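Local coordinates for uncharacterized protein PSPTO_3016 (Pseudomonas syringae pv. tomato, PDB 3H9X) that is of unknown function but probably binds DNA, as an MmcQ/YjbR family protein with a "double wing" DNA-binding motif, at residues K38-L43 with D111-T116; D60-K65 with S107-S112. All coordinates share one frame; numbering follows the deposited sequence.

Contact 1: residues K38-L43 with D111-T116; sequences KWYALL and DSFQLT
The ring of Phe-113 turns its edge onto one face of Tyr-40, placing CD1 almost directly above the centre of the tyrosine ring. This is a T-shaped (edge-to-face) pair, with planes at 87°. The nearest atoms, Tyr-40 CE2 and Phe-113 CD1, are 3.6 Å apart. The two side chains lie alongside and point the same way. This pair joins strand 39-47 to the last turn of helix 102-115 in this alpha-beta protein, reported to adopt a "double wing" DNA-binding motif. Tyr-40 and Ala-41 together face Phe-31 as a classic beta bulge. Tyr-40 CG sits between its backbone N and carbonyl carbon (chi1 71°), which directs the ring toward the helix. His-33 meets both rings, Tyr-14 meets Phe-113, and Tyr-40 OH is hydrogen-bonded to Thr-16 OG1, which holds the far end of the phenol in place.

Polar atoms meet nearer the two backbones. Ser-112 OG donates a hydrogen bond to Tyr-40 O; the modelled 2.4 Å between these atoms is shorter than expected, and its exact length is doubtful. Thr-116 closes the helix end against the strand: its CG2 lies 3.6 Å from Trp-39 O, while Lys-38 CB approaches Thr-116 O at 3.9 Å before the extended lysine chain leads away. Thr-116 OG1 lies 3.2 Å from Tyr-40 CB, oblique to the tyrosine ring, and it donates a bond back to Ser-112 O of 2.5 Å, lying in the carbonyl plane with a C=O...OG1 angle of 149°.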
loop_
_atom_site.group_PDB
_atom_site.type_symbol
_atom_site.label_atom_id
_atom_site.label_comp_id
_atom_site.label_asym_id
_atom_site.label_seq_id
_atom_site.Cartn_x
_atom_site.Cartn_y
_atom_site.Cartn_z
ATOM N N LYS A 38 12.521 -8.115 -0.070
ATOM C CA LYS A 38 11.116 -8.357 -0.371
ATOM C C LYS A 38 10.253 -7.130 -0.083
ATOM O O LYS A 38 10.329 -6.533 0.996
ATOM C CB LYS A 38 10.584 -9.561 0.416
ATOM C CG LYS A 38 11.168 -10.891 -0.019
ATOM C CD LYS A 38 10.394 -12.061 0.556
ATOM C CE LYS A 38 10.973 -13.379 0.057
ATOM N NZ LYS A 38 10.077 -14.554 0.292
ATOM N N TRP A 39 9.438 -6.760 -1.069
ATOM C CA TRP A 39 8.544 -5.612 -0.972
ATOM C C TRP A 39 7.443 -5.922 0.012
ATOM O O TRP A 39 6.887 -7.014 -0.019
ATOM C CB TRP A 39 7.891 -5.329 -2.325
ATOM C CG TRP A 39 8.832 -4.955 -3.418
ATOM C CD1 TRP A 39 10.206 -4.973 -3.378
ATOM C CD2 TRP A 39 8.475 -4.487 -4.718
ATOM N NE1 TRP A 39 10.716 -4.541 -4.570
ATOM C CE2 TRP A 39 9.677 -4.236 -5.414
ATOM C CE3 TRP A 39 7.253 -4.251 -5.368
ATOM C CZ2 TRP A 39 9.693 -3.763 -6.730
ATOM C CZ3 TRP A 39 7.271 -3.779 -6.673
ATOM C CH2 TRP A 39 8.483 -3.542 -7.338
ATOM N N TYR A 40 7.119 -4.967 0.878
ATOM C CA TYR A 40 6.046 -5.170 1.842
ATOM C C TYR A 40 5.078 -3.992 1.792
ATOM O O TYR A 40 4.092 -3.958 2.508
ATOM C CB TYR A 40 6.636 -5.369 3.255
ATOM C CG TYR A 40 7.252 -4.138 3.899
ATOM C CD1 TYR A 40 6.451 -3.185 4.530
ATOM C CD2 TYR A 40 8.632 -3.927 3.878
ATOM C CE1 TYR A 40 7.005 -2.044 5.127
ATOM C CE2 TYR A 40 9.198 -2.785 4.474
ATOM C CZ TYR A 40 8.372 -1.845 5.096
ATOM O OH TYR A 40 8.895 -0.700 5.664
ATOM N N ALA A 41 5.371 -3.049 0.902
ATOM C CA ALA A 41 4.578 -1.841 0.723
ATOM C C ALA A 41 4.878 -1.179 -0.633
ATOM O O ALA A 41 6.042 -0.967 -0.987
ATOM C CB ALA A 41 4.879 -0.865 1.853
ATOM N N LEU A 42 3.820 -0.858 -1.381
ATOM C CA LEU A 42 3.934 -0.217 -2.693
ATOM C C LEU A 42 3.107 1.074 -2.704
ATOM O O LEU A 42 1.872 1.042 -2.724
ATOM C CB LEU A 42 3.396 -1.141 -3.787
ATOM C CG LEU A 42 4.029 -1.166 -5.186
ATOM C CD1 LEU A 42 3.001 -1.747 -6.142
ATOM C CD2 LEU A 42 4.454 0.210 -5.656
ATOM N N LEU A 43 3.800 2.205 -2.700
ATOM C CA LEU A 43 3.159 3.505 -2.708
ATOM C C LEU A 43 3.042 3.959 -4.150
ATOM O O LEU A 43 4.022 3.923 -4.882
ATOM C CB LEU A 43 4.015 4.497 -1.925
ATOM C CG LEU A 43 3.565 5.946 -1.902
ATOM C CD1 LEU A 43 2.282 6.039 -1.145
ATOM C CD2 LEU A 43 4.634 6.806 -1.277
ATOM N N ASP A 111 1.354 -6.251 9.321
ATOM C CA ASP A 111 1.046 -7.565 8.789
ATOM C C ASP A 111 1.824 -7.852 7.499
ATOM O O ASP A 111 2.375 -8.938 7.341
ATOM C CB ASP A 111 -0.457 -7.674 8.553
ATOM C CG ASP A 111 -1.222 -7.920 9.838
ATOM O OD1 ASP A 111 -0.806 -7.408 10.907
ATOM O OD2 ASP A 111 -2.253 -8.617 9.782
ATOM N N SER A 112 1.871 -6.881 6.584
ATOM C CA SER A 112 2.591 -7.026 5.311
ATOM C C SER A 112 4.086 -7.155 5.575
ATOM O O SER A 112 4.790 -7.879 4.870
ATOM C CB SER A 112 2.319 -5.807 4.416
ATOM O OG SER A 112 2.923 -5.932 3.158
ATOM N N PHE A 113 4.566 -6.452 6.599
ATOM C CA PHE A 113 5.977 -6.483 6.983
ATOM C C PHE A 113 6.369 -7.887 7.470
ATOM O O PHE A 113 7.339 -8.457 6.987
ATOM C CB PHE A 113 6.244 -5.463 8.091
ATOM C CG PHE A 113 7.704 -5.247 8.379
ATOM C CD1 PHE A 113 8.515 -4.572 7.477
ATOM C CD2 PHE A 113 8.278 -5.738 9.542
ATOM C CE1 PHE A 113 9.875 -4.390 7.734
ATOM C CE2 PHE A 113 9.635 -5.561 9.802
ATOM C CZ PHE A 113 10.429 -4.887 8.894
ATOM N N GLN A 114 5.605 -8.429 8.422
ATOM C CA GLN A 114 5.848 -9.760 8.969
ATOM C C GLN A 114 5.624 -10.875 7.958
ATOM O O GLN A 114 6.241 -11.921 8.047
ATOM C CB GLN A 114 4.940 -10.031 10.176
ATOM C CG GLN A 114 5.235 -9.235 11.440
ATOM C CD GLN A 114 6.680 -9.346 11.885
ATOM O OE1 GLN A 114 7.217 -10.443 12.033
ATOM N NE2 GLN A 114 7.318 -8.203 12.097
ATOM N N LEU A 115 4.717 -10.657 7.017
ATOM C CA LEU A 115 4.389 -11.653 5.999
ATOM C C LEU A 115 5.529 -11.797 4.995
ATOM O O LEU A 115 5.594 -12.766 4.239
ATOM C CB LEU A 115 3.112 -11.235 5.257
ATOM C CG LEU A 115 2.053 -12.288 4.936
ATOM C CD1 LEU A 115 2.685 -13.470 4.188
ATOM C CD2 LEU A 115 1.417 -12.750 6.230
ATOM N N THR A 116 6.431 -10.822 5.009
ATOM C CA THR A 116 7.556 -10.791 4.083
ATOM C C THR A 116 8.913 -10.745 4.778
ATOM O O THR A 116 9.931 -10.454 4.153
ATOM C CB THR A 116 7.415 -9.575 3.149
ATOM O OG1 THR A 116 7.064 -8.427 3.923
ATOM C CG2 THR A 116 6.330 -9.823 2.118
#

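Contact 2: residues D60-K65 with S107-S112; sequences DVIDLK and SLIEDS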
loop_
_atom_site.group_PDB
_atom_site.type_symbol
_atom_site.label_atom_id
_atom_site.label_comp_id
_atom_site.label_asym_id
_atom_site.label_seq_id
_atom_site.Cartn_x
_atom_site.Cartn_y
_atom_site.Cartn_z
ATOM N N ASP A 60 -3.779 8.585 -4.100
ATOM C CA ASP A 60 -2.540 7.992 -3.613
ATOM C C ASP A 60 -2.935 6.751 -2.842
ATOM O O ASP A 60 -3.726 6.828 -1.905
ATOM C CB ASP A 60 -1.773 8.952 -2.704
ATOM C CG ASP A 60 -0.744 9.776 -3.462
ATOM O OD1 ASP A 60 -0.865 9.872 -4.708
ATOM O OD2 ASP A 60 0.174 10.329 -2.805
ATOM N N VAL A 61 -2.377 5.610 -3.240
ATOM C CA VAL A 61 -2.693 4.328 -2.616
ATOM C C VAL A 61 -1.430 3.554 -2.227
ATOM O O VAL A 61 -0.354 3.814 -2.749
ATOM C CB VAL A 61 -3.581 3.453 -3.591
ATOM C CG1 VAL A 61 -4.734 4.287 -4.116
ATOM C CG2 VAL A 61 -2.749 2.928 -4.774
ATOM N N ILE A 62 -1.563 2.630 -1.281
ATOM C CA ILE A 62 -0.440 1.792 -0.895
ATOM C C ILE A 62 -0.906 0.355 -1.000
ATOM O O ILE A 62 -2.047 0.025 -0.658
ATOM C CB ILE A 62 0.044 2.006 0.542
ATOM C CG1 ILE A 62 -1.134 1.928 1.497
ATOM C CG2 ILE A 62 0.828 3.300 0.636
ATOM C CD1 ILE A 62 -0.745 1.836 2.933
ATOM N N ASP A 63 -0.020 -0.500 -1.499
ATOM C CA ASP A 63 -0.314 -1.913 -1.638
ATOM C C ASP A 63 0.401 -2.634 -0.526
ATOM O O ASP A 63 1.585 -2.398 -0.276
ATOM C CB ASP A 63 0.137 -2.409 -2.999
ATOM C CG ASP A 63 -0.933 -2.217 -4.051
ATOM O OD1 ASP A 63 -1.705 -1.234 -3.961
ATOM O OD2 ASP A 63 -1.004 -3.037 -4.980
ATOM N N LEU A 64 -0.347 -3.503 0.142
ATOM C CA LEU A 64 0.138 -4.274 1.277
ATOM C C LEU A 64 -0.152 -5.750 1.075
ATOM O O LEU A 64 -1.129 -6.106 0.434
ATOM C CB LEU A 64 -0.543 -3.766 2.556
ATOM C CG LEU A 64 0.134 -2.662 3.385
ATOM C CD1 LEU A 64 0.786 -1.621 2.502
ATOM C CD2 LEU A 64 -0.899 -2.026 4.302
ATOM N N LYS A 65 0.694 -6.616 1.617
ATOM C CA LYS A 65 0.489 -8.056 1.466
ATOM C C LYS A 65 -0.307 -8.598 2.639
ATOM O O LYS A 65 -0.079 -8.226 3.785
ATOM C CB LYS A 65 1.839 -8.764 1.384
ATOM C CG LYS A 65 1.798 -10.223 0.959
ATOM C CD LYS A 65 3.218 -10.798 0.993
ATOM C CE LYS A 65 3.561 -11.595 -0.261
ATOM N NZ LYS A 65 2.600 -12.701 -0.537
ATOM N N SER A 107 -1.504 -1.363 11.430
ATOM C CA SER A 107 -1.491 -2.795 11.688
ATOM C C SER A 107 -1.327 -3.565 10.381
ATOM O O SER A 107 -0.583 -4.552 10.333
ATOM C CB SER A 107 -2.770 -3.223 12.414
ATOM O OG SER A 107 -3.922 -2.907 11.662
ATOM N N LEU A 108 -2.006 -3.111 9.323
ATOM C CA LEU A 108 -1.909 -3.745 8.002
ATOM C C LEU A 108 -0.468 -3.612 7.478
ATOM O O LEU A 108 0.084 -4.559 6.901
ATOM C CB LEU A 108 -2.911 -3.105 7.031
ATOM C CG LEU A 108 -4.398 -3.402 7.311
ATOM C CD1 LEU A 108 -5.301 -2.501 6.473
ATOM C CD2 LEU A 108 -4.694 -4.846 7.017
ATOM N N ILE A 109 0.135 -2.438 7.698
ATOM C CA ILE A 109 1.528 -2.197 7.310
ATOM C C ILE A 109 2.396 -3.234 8.059
ATOM O O ILE A 109 3.368 -3.742 7.506
ATOM C CB ILE A 109 2.060 -0.788 7.742
ATOM C CG1 ILE A 109 1.150 0.352 7.255
ATOM C CG2 ILE A 109 3.482 -0.601 7.213
ATOM C CD1 ILE A 109 1.233 0.678 5.783
ATOM N N GLU A 110 2.052 -3.517 9.320
ATOM C CA GLU A 110 2.791 -4.483 10.135
ATOM C C GLU A 110 2.599 -5.895 9.597
ATOM O O GLU A 110 3.556 -6.645 9.432
ATOM C CB GLU A 110 2.333 -4.420 11.603
ATOM C CG GLU A 110 3.076 -5.375 12.574
ATOM C CD GLU A 110 4.601 -5.195 12.572
ATOM O OE1 GLU A 110 5.073 -4.056 12.759
ATOM O OE2 GLU A 110 5.328 -6.197 12.394
ATOM N N ASP A 111 1.354 -6.251 9.321
ATOM C CA ASP A 111 1.046 -7.565 8.789
ATOM C C ASP A 111 1.824 -7.852 7.499
ATOM O O ASP A 111 2.375 -8.938 7.341
ATOM C CB ASP A 111 -0.457 -7.674 8.553
ATOM C CG ASP A 111 -1.222 -7.920 9.838
ATOM O OD1 ASP A 111 -0.806 -7.408 10.907
ATOM O OD2 ASP A 111 -2.253 -8.617 9.782
ATOM N N SER A 112 1.871 -6.881 6.584
ATOM C CA SER A 112 2.591 -7.026 5.311
ATOM C C SER A 112 4.086 -7.155 5.575
ATOM O O SER A 112 4.790 -7.879 4.870
ATOM C CB SER A 112 2.319 -5.807 4.416
ATOM O OG SER A 112 2.923 -5.932 3.158
#
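Leu-64 and Ser-112 meet where the end of strand 58-65 runs against helix 102-115, a strand-on-helix packing in which the two short axes approach to 7.0 Å and cross at 53°. The apolar part is carried by branch ends. Leu-64 CD2 reaches the helix between two residues, 3.6 Å from Leu-108 CB and 3.7 Å from Ile-109 CD1; its side chain stands at about a right angle to that of Leu-108 and slants across that of Ile-109. Further back along the strand, Ile-62 touches Ile-109 methyl to methyl, CD1 to CD1 at 3.7 Å, again at about a right angle. The CB of Ile-109 is directed away from the strand, and the bent chain (chi2 -75°) carries CD1 back to where it serves both Ile-62 and Leu-64.

The polar part is a single hydrogen bond across the segments. Lys-65 N donates to Ser-112 OG over 2.8 Å, nearly straight at 171°, and the same hydroxyl is engaged by Tyr-40 O. Thus one buried oxygen links two backbone groups, accepting from one and donating to the other. A weaker CA-H...O contact adds to this, with Ser-112 CA 3.3 Å from Lys-65 O. The lysine chain takes another course: only its CB comes near the serine, and the bent chain beyond leads its amino group away from the helix.

Ile-62 and Ile-109 both also pack on Phe-6, so helix 3-13 borders the apolar part of the contact. Strand 58-65 itself lies between strands 39-47 and 91-95 of the antiparallel sheet, with helix 102-115 packed across it.

Contacts 1 and 2 are successive parts of one interface, their centres about 7 Å apart: helix 102-115 meets neighbouring antiparallel strands of the same sheet, contact 1 through its C-terminal end and contact 2 somewhat earlier. Ser-112 is the residue that touches the strand in both contacts. The strands are also joined directly, Leu-42 O lying 2.7 Å from Asp-63 N in a probable hydrogen bond. Apolar atoms bridge the two contacts as well: Leu-43 CD1 is 3.6 Å from Ile-62 CG2, and Thr-116 CG2 packs on Lys-65 CD. Contact 2 is buried nearer the centre of the chain, while contact 1 is only partly buried.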